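Local coordinates for probable outer membrane protein (PDB 3DWO) that probably carries long-chain fatty acids or other hydrophobic compounds across the outer membrane of Pseudomonas aeruginosa through a beta-barrel channel, at residues G229-A234 / Y287-W292; W308-S313 / Y333-T338; G356-Q361 / R378-L383. All blocks are in the same frame, centred on the assembly; numbering follows the deposited sequence.

Contact 1 of 3, residues G229-A234 / Y287-W292; sequences GFAYHA and YASLDW
Residues 229-233 and 287-292 pair as antiparallel strands whose axes approach to 4.7 Å, with Gly-229 opposite Asp-291 and His-233 opposite Tyr-287. Six backbone hydrogen bonds tie them together, two at each of the hydrogen-bonded pairs Gly-229/Asp-291, Ala-231/Ser-289 and His-233/Tyr-287; the bond from His-233 N to Tyr-287 O, 2.9 Å long, is nearly straight. Between them, CA-H groups lean on carbonyls, as where Ala-288 CA lies 3.1 Å from Ala-231 O.

On the face that carries His-233 and Tyr-287, the two rings run side by side with planes only 4° apart, but slid so far that they barely overlap. Tyr-287 OH sits over the centre of the imidazole, 3.4 Å from His-233 CD2, while His-233 CB lies over the phenol face, 3.7 Å from its centroid. The phenol gets there because its CG stands between the backbone N and carbonyl carbon (chi1 62°). This is the inner face of an outer-membrane beta-barrel of the FadL family: His-233 also stacks on Phe-215 and meets Phe-31, and Asp-291 OD1 is hydrogen-bonded to Ser-305 of the next strand.

The other face is mostly apolar, with Phe-230 and Leu-290 on the surface. Leu-290 CD2 comes in the ring plane to the edge of Phe-230, 3.9 Å from CD1, the two side chains crossing at about a right angle. Ala-288 CB likewise lies at the edge of the Tyr-232 ring, 3.9 Å from CD1.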
loop_
_atom_site.group_PDB
_atom_site.type_symbol
_atom_site.label_atom_id
_atom_site.label_comp_id
_atom_site.label_asym_id
_atom_site.label_seq_id
_atom_site.Cartn_x
_atom_site.Cartn_y
_atom_site.Cartn_z
ATOM N N GLY A 229 18.436 15.922 -6.170
ATOM C CA GLY A 229 17.238 16.291 -5.450
ATOM C C GLY A 229 17.019 15.518 -4.169
ATOM O O GLY A 229 17.323 14.327 -4.070
ATOM N N PHE A 230 16.507 16.222 -3.169
ATOM C CA PHE A 230 16.197 15.614 -1.895
ATOM C C PHE A 230 14.749 15.960 -1.597
ATOM O O PHE A 230 14.362 17.132 -1.628
ATOM C CB PHE A 230 17.081 16.162 -0.780
ATOM C CG PHE A 230 16.806 15.536 0.549
ATOM C CD1 PHE A 230 17.230 14.241 0.818
ATOM C CD2 PHE A 230 16.063 16.213 1.510
ATOM C CE1 PHE A 230 16.918 13.624 2.025
ATOM C CE2 PHE A 230 15.743 15.606 2.722
ATOM C CZ PHE A 230 16.171 14.310 2.980
ATOM N N ALA A 231 13.949 14.941 -1.317
ATOM C CA ALA A 231 12.543 15.155 -1.026
ATOM C C ALA A 231 12.160 14.452 0.261
ATOM O O ALA A 231 12.610 13.337 0.535
ATOM C CB ALA A 231 11.683 14.644 -2.182
ATOM N N TYR A 232 11.329 15.111 1.056
ATOM C CA TYR A 232 10.879 14.523 2.300
ATOM C C TYR A 232 9.371 14.636 2.450
ATOM O O TYR A 232 8.796 15.721 2.305
ATOM C CB TYR A 232 11.548 15.197 3.494
ATOM C CG TYR A 232 11.151 14.568 4.809
ATOM C CD1 TYR A 232 11.680 13.339 5.200
ATOM C CD2 TYR A 232 10.214 15.178 5.643
ATOM C CE1 TYR A 232 11.285 12.730 6.393
ATOM C CE2 TYR A 232 9.813 14.577 6.837
ATOM C CZ TYR A 232 10.354 13.354 7.200
ATOM O OH TYR A 232 9.965 12.753 8.373
ATOM N N HIS A 233 8.736 13.502 2.727
ATOM C CA HIS A 233 7.297 13.444 2.942
ATOM C C HIS A 233 7.108 13.008 4.385
ATOM O O HIS A 233 7.495 11.902 4.765
ATOM C CB HIS A 233 6.640 12.447 1.981
ATOM C CG HIS A 233 6.510 12.961 0.581
ATOM N ND1 HIS A 233 7.597 13.152 -0.246
ATOM C CD2 HIS A 233 5.427 13.365 -0.124
ATOM C CE1 HIS A 233 7.189 13.653 -1.400
ATOM N NE2 HIS A 233 5.876 13.792 -1.351
ATOM N N ALA A 234 6.535 13.890 5.195
ATOM C CA ALA A 234 6.333 13.591 6.600
ATOM C C ALA A 234 5.241 12.550 6.792
ATOM O O ALA A 234 4.370 12.386 5.940
ATOM C CB ALA A 234 5.984 14.876 7.368
ATOM N N TYR A 287 8.799 9.274 4.439
ATOM C CA TYR A 287 9.844 8.753 3.582
ATOM C C TYR A 287 10.635 9.885 2.956
ATOM O O TYR A 287 10.144 11.005 2.833
ATOM C CB TYR A 287 9.271 7.840 2.491
ATOM C CG TYR A 287 8.316 8.501 1.525
ATOM C CD1 TYR A 287 6.953 8.583 1.808
ATOM C CD2 TYR A 287 8.770 8.997 0.303
ATOM C CE1 TYR A 287 6.062 9.133 0.894
ATOM C CE2 TYR A 287 7.890 9.552 -0.618
ATOM C CZ TYR A 287 6.534 9.614 -0.318
ATOM O OH TYR A 287 5.651 10.135 -1.239
ATOM N N ALA A 288 11.870 9.583 2.576
ATOM C CA ALA A 288 12.757 10.559 1.964
ATOM C C ALA A 288 13.410 9.916 0.756
ATOM O O ALA A 288 13.732 8.729 0.777
ATOM C CB ALA A 288 13.824 10.995 2.969
ATOM N N SER A 289 13.605 10.694 -0.299
ATOM C CA SER A 289 14.229 10.163 -1.500
ATOM C C SER A 289 15.307 11.088 -2.042
ATOM O O SER A 289 15.170 12.311 -2.026
ATOM C CB SER A 289 13.169 9.903 -2.577
ATOM O OG SER A 289 12.346 11.039 -2.769
ATOM N N LEU A 290 16.392 10.481 -2.505
ATOM C CA LEU A 290 17.511 11.215 -3.069
ATOM C C LEU A 290 17.510 10.884 -4.561
ATOM O O LEU A 290 17.585 9.717 -4.933
ATOM C CB LEU A 290 18.816 10.748 -2.414
ATOM C CG LEU A 290 20.061 11.641 -2.482
ATOM C CD1 LEU A 290 20.472 11.864 -3.935
ATOM C CD2 LEU A 290 19.773 12.969 -1.796
ATOM N N ASP A 291 17.403 11.904 -5.411
ATOM C CA ASP A 291 17.386 11.685 -6.855
ATOM C C ASP A 291 18.532 12.378 -7.591
ATOM O O ASP A 291 18.952 13.481 -7.230
ATOM C CB ASP A 291 16.055 12.150 -7.442
ATOM C CG ASP A 291 14.866 11.478 -6.791
ATOM O OD1 ASP A 291 14.788 10.231 -6.832
ATOM O OD2 ASP A 291 14.008 12.196 -6.238
ATOM N N TRP A 292 19.019 11.719 -8.635
ATOM C CA TRP A 292 20.111 12.236 -9.442
ATOM C C TRP A 292 19.884 11.937 -10.916
ATOM O O TRP A 292 19.697 10.789 -11.310
ATOM C CB TRP A 292 21.438 11.622 -8.986
ATOM C CG TRP A 292 22.624 12.029 -9.815
ATOM C CD1 TRP A 292 22.899 13.278 -10.300
ATOM C CD2 TRP A 292 23.717 11.195 -10.219
ATOM N NE1 TRP A 292 24.096 13.273 -10.978
ATOM C CE2 TRP A 292 24.619 12.007 -10.945
ATOM C CE3 TRP A 292 24.023 9.838 -10.039
ATOM C CZ2 TRP A 292 25.810 11.508 -11.491
ATOM C CZ3 TRP A 292 25.208 9.340 -10.584
ATOM C CH2 TRP A 292 26.085 10.178 -11.302
#

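Contact 2 of 3, residues W308-S313 / Y333-T338; sequences WTEWSS and YRNTWT. With C8E ((hydroxyethyloxy)tri(ethyloxy)octane), chain I; C8E ((hydroxyethyloxy)tri(ethyloxy)octane), chain D; C8E ((hydroxyethyloxy)tri(ethyloxy)octane), chain K.
Two backbone hydrogen bonds join Thr-309 and Thr-336, N to O each way at 2.9 Å, and form a hydrogen-bonded antiparallel pair; Glu-310 centres an inverse gamma turn. One water is 2.8 Å from Thr-309 OG1 and bonds weakly to Thr-336 O; another links Glu-310 OE2 with Asn-335 ND2, donating to the carboxylate and accepting from the amide.

Apolar packing is close here. Thr-336 OG1 points away from its own N (chi1 -166°) and bonds to Gln-361 O, leaving CG2 to press to 3.4 Å from Thr-309 CB and meet the edge of the Trp-311 ring.

Among the rings, Tyr-333 turns its edge to the face of Trp-311, offset, with planes at 61° and CD2 3.3 Å from Trp-311 CE3. Trp-308 and Trp-337 meet obliquely, Trp-308 CB standing over the six-membered ring of Trp-337, 3.9 Å from its centroid. Asn-335 ND2 lies 3.4 Å from Trp-308 CZ2, amide and ring planes 69° apart. Detergent tails cover the opposite face of Trp-337 and one face of Trp-308.

The arrangement fits the wall of a FadL-family beta-barrel, with Trp-308 and Trp-337 on the detergent-covered side and Trp-311 against Phe-3 and Met-4 near the N-terminus.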
loop_
_atom_site.group_PDB
_atom_site.type_symbol
_atom_site.label_atom_id
_atom_site.label_comp_id
_atom_site.label_asym_id
_atom_site.label_seq_id
_atom_site.Cartn_x
_atom_site.Cartn_y
_atom_site.Cartn_z
ATOM N N TRP A 308 14.214 6.040 1.235
ATOM C CA TRP A 308 14.202 5.439 2.561
ATOM C C TRP A 308 12.816 5.660 3.135
ATOM O O TRP A 308 12.413 6.797 3.367
ATOM C CB TRP A 308 15.231 6.116 3.467
ATOM C CG TRP A 308 15.194 5.650 4.897
ATOM C CD1 TRP A 308 15.714 4.490 5.402
ATOM C CD2 TRP A 308 14.621 6.349 6.007
ATOM N NE1 TRP A 308 15.506 4.428 6.760
ATOM C CE2 TRP A 308 14.836 5.556 7.157
ATOM C CE3 TRP A 308 13.946 7.570 6.142
ATOM C CZ2 TRP A 308 14.401 5.947 8.432
ATOM C CZ3 TRP A 308 13.514 7.961 7.412
ATOM C CH2 TRP A 308 13.745 7.148 8.539
ATOM N N THR A 309 12.078 4.581 3.358
ATOM C CA THR A 309 10.738 4.714 3.906
ATOM C C THR A 309 10.735 4.307 5.371
ATOM O O THR A 309 11.192 3.217 5.721
ATOM C CB THR A 309 9.749 3.855 3.116
ATOM O OG1 THR A 309 9.831 4.217 1.734
ATOM C CG2 THR A 309 8.322 4.089 3.602
ATOM N N GLU A 310 10.228 5.193 6.224
ATOM C CA GLU A 310 10.185 4.936 7.657
ATOM C C GLU A 310 8.977 4.082 8.041
ATOM O O GLU A 310 8.108 4.502 8.804
ATOM C CB GLU A 310 10.172 6.268 8.419
ATOM C CG GLU A 310 10.402 6.125 9.917
ATOM C CD GLU A 310 10.620 7.465 10.608
ATOM O OE1 GLU A 310 9.858 8.419 10.336
ATOM O OE2 GLU A 310 11.552 7.555 11.433
ATOM N N TRP A 311 8.936 2.877 7.492
ATOM C CA TRP A 311 7.852 1.944 7.751
ATOM C C TRP A 311 7.831 1.501 9.204
ATOM O O TRP A 311 6.874 0.876 9.656
ATOM C CB TRP A 311 7.998 0.707 6.859
ATOM C CG TRP A 311 7.242 0.767 5.576
ATOM C CD1 TRP A 311 7.765 0.778 4.313
ATOM C CD2 TRP A 311 5.817 0.734 5.420
ATOM N NE1 TRP A 311 6.750 0.745 3.379
ATOM C CE2 TRP A 311 5.547 0.717 4.031
ATOM C CE3 TRP A 311 4.742 0.714 6.320
ATOM C CZ2 TRP A 311 4.246 0.677 3.520
ATOM C CZ3 TRP A 311 3.444 0.676 5.814
ATOM C CH2 TRP A 311 3.209 0.658 4.422
ATOM N N SER A 312 8.890 1.822 9.934
ATOM C CA SER A 312 8.992 1.435 11.328
ATOM C C SER A 312 7.867 2.000 12.194
ATOM O O SER A 312 7.641 1.525 13.312
ATOM C CB SER A 312 10.340 1.876 11.892
ATOM O OG SER A 312 10.546 1.276 13.155
ATOM N N SER A 313 7.163 3.014 11.690
ATOM C CA SER A 313 6.066 3.594 12.449
ATOM C C SER A 313 4.893 2.613 12.509
ATOM O O SER A 313 4.041 2.715 13.389
ATOM C CB SER A 313 5.619 4.929 11.834
ATOM O OG SER A 313 5.006 4.749 10.570
ATOM N N TYR A 333 6.867 -3.472 11.463
ATOM C CA TYR A 333 7.504 -3.292 10.161
ATOM C C TYR A 333 8.883 -2.663 10.333
ATOM O O TYR A 333 9.126 -1.940 11.295
ATOM C CB TYR A 333 6.654 -2.367 9.290
ATOM C CG TYR A 333 5.559 -3.048 8.505
ATOM C CD1 TYR A 333 5.027 -4.276 8.909
ATOM C CD2 TYR A 333 5.040 -2.452 7.362
ATOM C CE1 TYR A 333 4.004 -4.892 8.178
ATOM C CE2 TYR A 333 4.022 -3.052 6.631
ATOM C CZ TYR A 333 3.509 -4.269 7.039
ATOM O OH TYR A 333 2.523 -4.860 6.281
ATOM N N ARG A 334 9.772 -2.928 9.384
ATOM C CA ARG A 334 11.122 -2.375 9.414
ATOM C C ARG A 334 11.240 -1.249 8.389
ATOM O O ARG A 334 10.522 -1.233 7.383
ATOM C CB ARG A 334 12.155 -3.464 9.072
ATOM C CG ARG A 334 11.948 -4.085 7.697
ATOM C CD ARG A 334 13.120 -4.953 7.215
ATOM N NE ARG A 334 12.884 -5.444 5.851
ATOM C CZ ARG A 334 13.763 -6.139 5.128
ATOM N NH1 ARG A 334 14.958 -6.439 5.627
ATOM N NH2 ARG A 334 13.447 -6.534 3.900
ATOM N N ASN A 335 12.140 -0.303 8.644
ATOM C CA ASN A 335 12.357 0.782 7.697
ATOM C C ASN A 335 12.868 0.121 6.428
ATOM O O ASN A 335 13.446 -0.967 6.482
ATOM C CB ASN A 335 13.378 1.779 8.229
ATOM C CG ASN A 335 12.840 2.590 9.380
ATOM O OD1 ASN A 335 11.628 2.781 9.501
ATOM N ND2 ASN A 335 13.734 3.088 10.224
ATOM N N THR A 336 12.688 0.778 5.291
ATOM C CA THR A 336 13.089 0.165 4.040
ATOM C C THR A 336 13.815 1.072 3.042
ATOM O O THR A 336 13.799 2.298 3.164
ATOM C CB THR A 336 11.846 -0.417 3.359
ATOM O OG1 THR A 336 12.244 -1.291 2.301
ATOM C CG2 THR A 336 10.995 0.699 2.790
ATOM N N TRP A 337 14.451 0.444 2.056
ATOM C CA TRP A 337 15.170 1.154 1.005
ATOM C C TRP A 337 14.655 0.675 -0.340
ATOM O O TRP A 337 14.250 -0.475 -0.485
ATOM C CB TRP A 337 16.682 0.874 1.057
ATOM C CG TRP A 337 17.443 1.633 2.103
ATOM C CD1 TRP A 337 17.826 1.179 3.332
ATOM C CD2 TRP A 337 17.900 2.987 2.015
ATOM N NE1 TRP A 337 18.494 2.166 4.018
ATOM C CE2 TRP A 337 18.553 3.287 3.231
ATOM C CE3 TRP A 337 17.821 3.978 1.027
ATOM C CZ2 TRP A 337 19.122 4.537 3.487
ATOM C CZ3 TRP A 337 18.384 5.219 1.280
ATOM C CH2 TRP A 337 19.028 5.489 2.502
ATOM N N THR A 338 14.669 1.566 -1.320
ATOM C CA THR A 338 14.249 1.224 -2.666
ATOM C C THR A 338 15.202 1.968 -3.603
ATOM O O THR A 338 15.256 3.198 -3.616
ATOM C CB THR A 338 12.751 1.602 -2.912
ATOM O OG1 THR A 338 12.444 1.521 -4.312
ATOM C CG2 THR A 338 12.457 2.978 -2.403
HETATM C C2 C8E I . 19.115 5.648 8.187
HETATM C C3 C8E I . 18.236 6.799 7.975
HETATM C C4 C8E I . 18.813 7.589 6.900
HETATM C C5 C8E I . 17.722 8.120 6.044
HETATM C C6 C8E I . 18.223 9.173 5.178
HETATM C C7 C8E I . 17.855 8.615 3.887
HETATM C C8 C8E I . 17.838 9.687 2.875
HETATM O O9 C8E I . 17.708 9.518 1.476
HETATM C C1 C8E D . 2.056 -7.956 6.959
HETATM C C2 C8E D . 0.633 -7.671 7.110
HETATM C C3 C8E D . 0.308 -6.315 7.532
HETATM C C4 C8E D . -1.140 -6.202 7.527
HETATM C C5 C8E D . -1.510 -4.767 7.453
HETATM C C6 C8E D . -2.877 -4.624 6.988
HETATM C C7 C8E D . -3.179 -3.299 7.500
HETATM C C8 C8E D . -3.987 -2.562 6.499
HETATM O O9 C8E D . -5.202 -1.863 6.729
HETATM C C10 C8E D . -6.319 -2.579 7.221
HETATM C C11 C8E D . -7.416 -1.571 7.361
HETATM O O12 C8E D . -7.485 -1.079 8.710
HETATM C C13 C8E D . -8.683 -1.445 9.462
HETATM C C14 C8E D . -8.912 -2.777 10.245
HETATM O O15 C8E D . -9.347 -3.035 11.614
HETATM C C16 C8E D . -8.236 -3.124 12.529
HETATM C C17 C8E D . -7.665 -4.543 12.715
HETATM O O18 C8E D . -8.371 -5.740 12.327
HETATM C C19 C8E D . -9.201 -6.289 13.386
HETATM C C20 C8E D . -9.056 -7.764 13.916
HETATM O O21 C8E D . -9.884 -8.793 13.353
HETATM C C1 C8E K . 20.444 -2.842 1.068
HETATM C C2 C8E K . 20.594 -1.472 0.592
HETATM C C3 C8E K . 21.388 -0.608 1.466
HETATM C C4 C8E K . 20.935 0.753 1.244
HETATM C C5 C8E K . 22.112 1.640 1.064
HETATM C C6 C8E K . 21.916 2.500 -0.090
HETATM C C7 C8E K . 22.261 3.786 0.492
HETATM C C8 C8E K . 22.019 4.841 -0.507
HETATM O O HOH W 1 11.911 2.655 0.644
HETATM O O HOH W 2 13.174 5.172 12.133
#

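Contact 3 of 3, residues G356-Q361 / R378-L383. With C8E ((hydroxyethyloxy)tri(ethyloxy)octane), chain F; C8E ((hydroxyethyloxy)tri(ethyloxy)octane), chain E.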
loop_
_atom_site.group_PDB
_atom_site.type_symbol
_atom_site.label_atom_id
_atom_site.label_comp_id
_atom_site.label_asym_id
_atom_site.label_seq_id
_atom_site.Cartn_x
_atom_site.Cartn_y
_atom_site.Cartn_z
ATOM N N GLY A 356 14.304 0.705 -17.223
ATOM C CA GLY A 356 14.819 0.850 -15.879
ATOM C C GLY A 356 14.539 -0.374 -15.035
ATOM O O GLY A 356 13.744 -1.238 -15.414
ATOM N N VAL A 357 15.205 -0.445 -13.890
ATOM C CA VAL A 357 15.041 -1.546 -12.962
ATOM C C VAL A 357 15.165 -0.972 -11.556
ATOM O O VAL A 357 15.805 0.060 -11.353
ATOM C CB VAL A 357 16.133 -2.616 -13.154
ATOM C CG1 VAL A 357 16.058 -3.196 -14.562
ATOM C CG2 VAL A 357 17.500 -2.001 -12.897
ATOM N N ALA A 358 14.547 -1.636 -10.587
ATOM C CA ALA A 358 14.611 -1.155 -9.217
ATOM C C ALA A 358 14.583 -2.299 -8.215
ATOM O O ALA A 358 14.102 -3.391 -8.506
ATOM C CB ALA A 358 13.447 -0.186 -8.952
ATOM N N TYR A 359 15.133 -2.042 -7.038
ATOM C CA TYR A 359 15.144 -3.022 -5.969
ATOM C C TYR A 359 14.334 -2.388 -4.853
ATOM O O TYR A 359 14.632 -1.280 -4.418
ATOM C CB TYR A 359 16.569 -3.310 -5.508
ATOM C CG TYR A 359 16.629 -4.005 -4.171
ATOM C CD1 TYR A 359 17.087 -3.333 -3.038
ATOM C CD2 TYR A 359 16.186 -5.316 -4.024
ATOM C CE1 TYR A 359 17.100 -3.945 -1.792
ATOM C CE2 TYR A 359 16.194 -5.942 -2.774
ATOM C CZ TYR A 359 16.651 -5.246 -1.665
ATOM O OH TYR A 359 16.644 -5.842 -0.423
ATOM N N ASP A 360 13.308 -3.094 -4.396
ATOM C CA ASP A 360 12.425 -2.572 -3.367
ATOM C C ASP A 360 12.262 -3.537 -2.194
ATOM O O ASP A 360 11.696 -4.616 -2.348
ATOM C CB ASP A 360 11.073 -2.269 -4.016
ATOM C CG ASP A 360 10.165 -1.452 -3.132
ATOM O OD1 ASP A 360 10.644 -0.490 -2.495
ATOM O OD2 ASP A 360 8.959 -1.767 -3.091
ATOM N N GLN A 361 12.756 -3.138 -1.022
ATOM C CA GLN A 361 12.671 -3.980 0.171
ATOM C C GLN A 361 11.290 -3.977 0.799
ATOM O O GLN A 361 10.646 -2.936 0.895
ATOM C CB GLN A 361 13.643 -3.513 1.253
ATOM C CG GLN A 361 15.101 -3.605 0.927
ATOM C CD GLN A 361 15.943 -3.230 2.125
ATOM O OE1 GLN A 361 15.653 -2.253 2.815
ATOM N NE2 GLN A 361 16.992 -4.002 2.381
ATOM N N ARG A 378 11.155 -6.938 -3.795
ATOM C CA ARG A 378 10.766 -7.002 -5.202
ATOM C C ARG A 378 11.835 -6.446 -6.127
ATOM O O ARG A 378 12.625 -5.580 -5.748
ATOM C CB ARG A 378 9.491 -6.195 -5.490
ATOM C CG ARG A 378 8.302 -6.408 -4.576
ATOM C CD ARG A 378 8.387 -5.532 -3.342
ATOM N NE ARG A 378 7.110 -5.479 -2.639
ATOM C CZ ARG A 378 6.053 -4.795 -3.066
ATOM N NH1 ARG A 378 6.122 -4.098 -4.192
ATOM N NH2 ARG A 378 4.923 -4.810 -2.372
ATOM N N TYR A 379 11.851 -6.963 -7.350
ATOM C CA TYR A 379 12.748 -6.471 -8.380
ATOM C C TYR A 379 11.783 -5.900 -9.414
ATOM O O TYR A 379 10.831 -6.572 -9.812
ATOM C CB TYR A 379 13.563 -7.597 -9.020
ATOM C CG TYR A 379 14.908 -7.856 -8.382
ATOM C CD1 TYR A 379 15.705 -6.805 -7.928
ATOM C CD2 TYR A 379 15.406 -9.152 -8.276
ATOM C CE1 TYR A 379 16.962 -7.041 -7.382
ATOM C CE2 TYR A 379 16.662 -9.401 -7.735
ATOM C CZ TYR A 379 17.433 -8.344 -7.290
ATOM O OH TYR A 379 18.672 -8.597 -6.746
ATOM N N PHE A 380 12.007 -4.661 -9.828
ATOM C CA PHE A 380 11.143 -4.033 -10.819
ATOM C C PHE A 380 11.878 -3.913 -12.152
ATOM O O PHE A 380 13.035 -3.481 -12.195
ATOM C CB PHE A 380 10.702 -2.562 -10.552
ATOM C CG PHE A 380 9.704 -2.391 -9.531
ATOM C CD1 PHE A 380 8.590 -1.591 -9.773
ATOM C CD2 PHE A 380 9.885 -2.914 -8.254
ATOM C CE1 PHE A 380 7.669 -1.316 -8.759
ATOM C CE2 PHE A 380 8.969 -2.644 -7.233
ATOM C CZ PHE A 380 7.859 -1.843 -7.487
ATOM N N ALA A 381 11.209 -4.312 -13.229
ATOM C CA ALA A 381 11.771 -4.228 -14.576
ATOM C C ALA A 381 10.764 -3.463 -15.432
ATOM O O ALA A 381 9.632 -3.913 -15.609
ATOM C CB ALA A 381 11.997 -5.629 -15.146
ATOM N N SER A 382 11.175 -2.312 -15.963
ATOM C CA SER A 382 10.273 -1.488 -16.766
ATOM C C SER A 382 10.783 -1.104 -18.152
ATOM O O SER A 382 11.988 -0.966 -18.375
ATOM C CB SER A 382 9.942 -0.189 -16.023
ATOM O OG SER A 382 9.458 -0.427 -14.714
ATOM N N LEU A 383 9.831 -0.913 -19.063
ATOM C CA LEU A 383 10.096 -0.488 -20.435
ATOM C C LEU A 383 9.074 0.606 -20.731
ATOM O O LEU A 383 7.917 0.495 -20.321
ATOM C CB LEU A 383 9.899 -1.647 -21.417
ATOM C CG LEU A 383 10.900 -2.799 -21.352
ATOM C CD1 LEU A 383 10.497 -3.857 -22.367
ATOM C CD2 LEU A 383 12.310 -2.284 -21.635
HETATM C C2 C8E F . 14.093 -11.798 -11.929
HETATM C C3 C8E F . 14.794 -12.660 -10.976
HETATM C C4 C8E F . 13.788 -13.242 -10.095
HETATM C C5 C8E F . 14.223 -13.070 -8.673
HETATM C C6 C8E F . 13.081 -12.996 -7.762
HETATM C C7 C8E F . 13.044 -11.563 -7.481
HETATM C C8 C8E F . 12.839 -11.312 -6.031
HETATM O O9 C8E F . 13.507 -10.334 -5.240
HETATM C C10 C8E F . 14.916 -10.405 -5.115
HETATM C C11 C8E F . 15.324 -9.245 -4.251
HETATM C C1 C8E E . -7.867 -0.562 -4.795
HETATM C C2 C8E E . -6.703 -1.381 -4.487
HETATM C C3 C8E E . -5.458 -0.631 -4.347
HETATM C C4 C8E E . -4.750 -0.718 -5.612
HETATM C C5 C8E E . -3.327 -1.005 -5.341
HETATM C C6 C8E E . -2.527 -0.655 -6.493
HETATM C C7 C8E E . -1.262 -1.245 -6.109
HETATM C C8 C8E E . -0.706 -1.931 -7.283
HETATM O O9 C8E E . 0.644 -2.273 -7.513
HETATM C C10 C8E E . 1.626 -1.259 -7.569
HETATM C C11 C8E E . 2.908 -1.994 -7.813
HETATM O O12 C8E E . 3.143 -2.977 -6.785
HETATM C C13 C8E E . 4.160 -3.971 -7.098
HETATM C C14 C8E E . 4.192 -5.446 -6.588
HETATM O O15 C8E E . 3.173 -6.486 -6.593
HETATM C C16 C8E E . 2.388 -6.447 -5.383
HETATM C C17 C8E E . 2.935 -7.315 -4.239
HETATM O O18 C8E E . 2.316 -8.548 -3.821
HETATM C C19 C8E E . 1.320 -8.342 -2.779
HETATM C C20 C8E E . 1.477 -8.876 -1.309
HETATM O O21 C8E E . 1.805 -7.943 -0.275
#
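Residues 356-360 and 378-383 are antiparallel neighbours, their axes 4.5 Å apart at closest approach; pairs of backbone hydrogen bonds couple Gly-356 with Ser-382 and Asp-360 with Arg-378, and between them Phe-380 N bonds to Ala-358 O.

At one end of the pairing, Asp-360 and Arg-378 lie side by side with carboxylate and guanidinium planes nearly perpendicular, 88° apart. The salt bridge is long, 3.8 Å from Asp-360 OD2 to Arg-378 NH1; the oxygen is far from the guanidinium plane and no N-H is aimed at it, so the attraction is probably electrostatic only. A bend in the arginine chain (chi2 85°) brings its CD alongside the aspartate, 3.6 Å from Asp-360 O. Both groups have further partners: Arg-378 NH2 forms a salt bridge with Asp-375, and Asp-360 OD2 accepts a weak hydrogen bond from the N-terminal nitrogen of Ala-1. C17 of a bound detergent lies over one face of the guanidinium, and its C14 comes within 3.4 Å of Arg-378 NH1.

The same face of the strands continues with Phe-380, whose CE2 touches Asp-360 CB at 3.9 Å and whose CB packs on that of Ala-358. The N-terminal segment packs against this face: Ala-358 and Ser-382 touch Ala-16, and Phe-380 touches Met-17. That is the inside of the barrel, which in FadL proteins is plugged by an N-terminal hatch.

Val-357, Tyr-359, Tyr-379 and Ala-381 occupy the outer face. The two tyrosines cross at a slant, Tyr-359 CD2 lying 3.9 Å from Tyr-379 CE1. A second detergent runs into the angle between them: its C11 is above the face of Tyr-379 but at the edge of Tyr-359, 3.7 Å from CE2, and its C10 is 3.3 Å from Tyr-379 CE2.

Overall arrangement
Contacts 1, 2 and 3 follow one another along the chain, each closing before the next opens. They share a run of six strands, 226-248, 287-295, 300-309, 336-346, 351-360 and 378-388, each antiparallel to its neighbour in the barrel wall. Contact 2 bridges the others: Ala-288 O and Trp-308 N (2.8 Å) probably bond it to contact 1, and Thr-336 OG1 and Gln-361 O (2.7 Å) to contact 3. The centres of contacts 1 and 2 lie about 14 Å apart. Those of contacts 2 and 3 are about 17 Å apart, and those of contacts 1 and 3 about 18 Å. Local strand pairing is thus repeated from strand to strand and forms one side of the barrel wall.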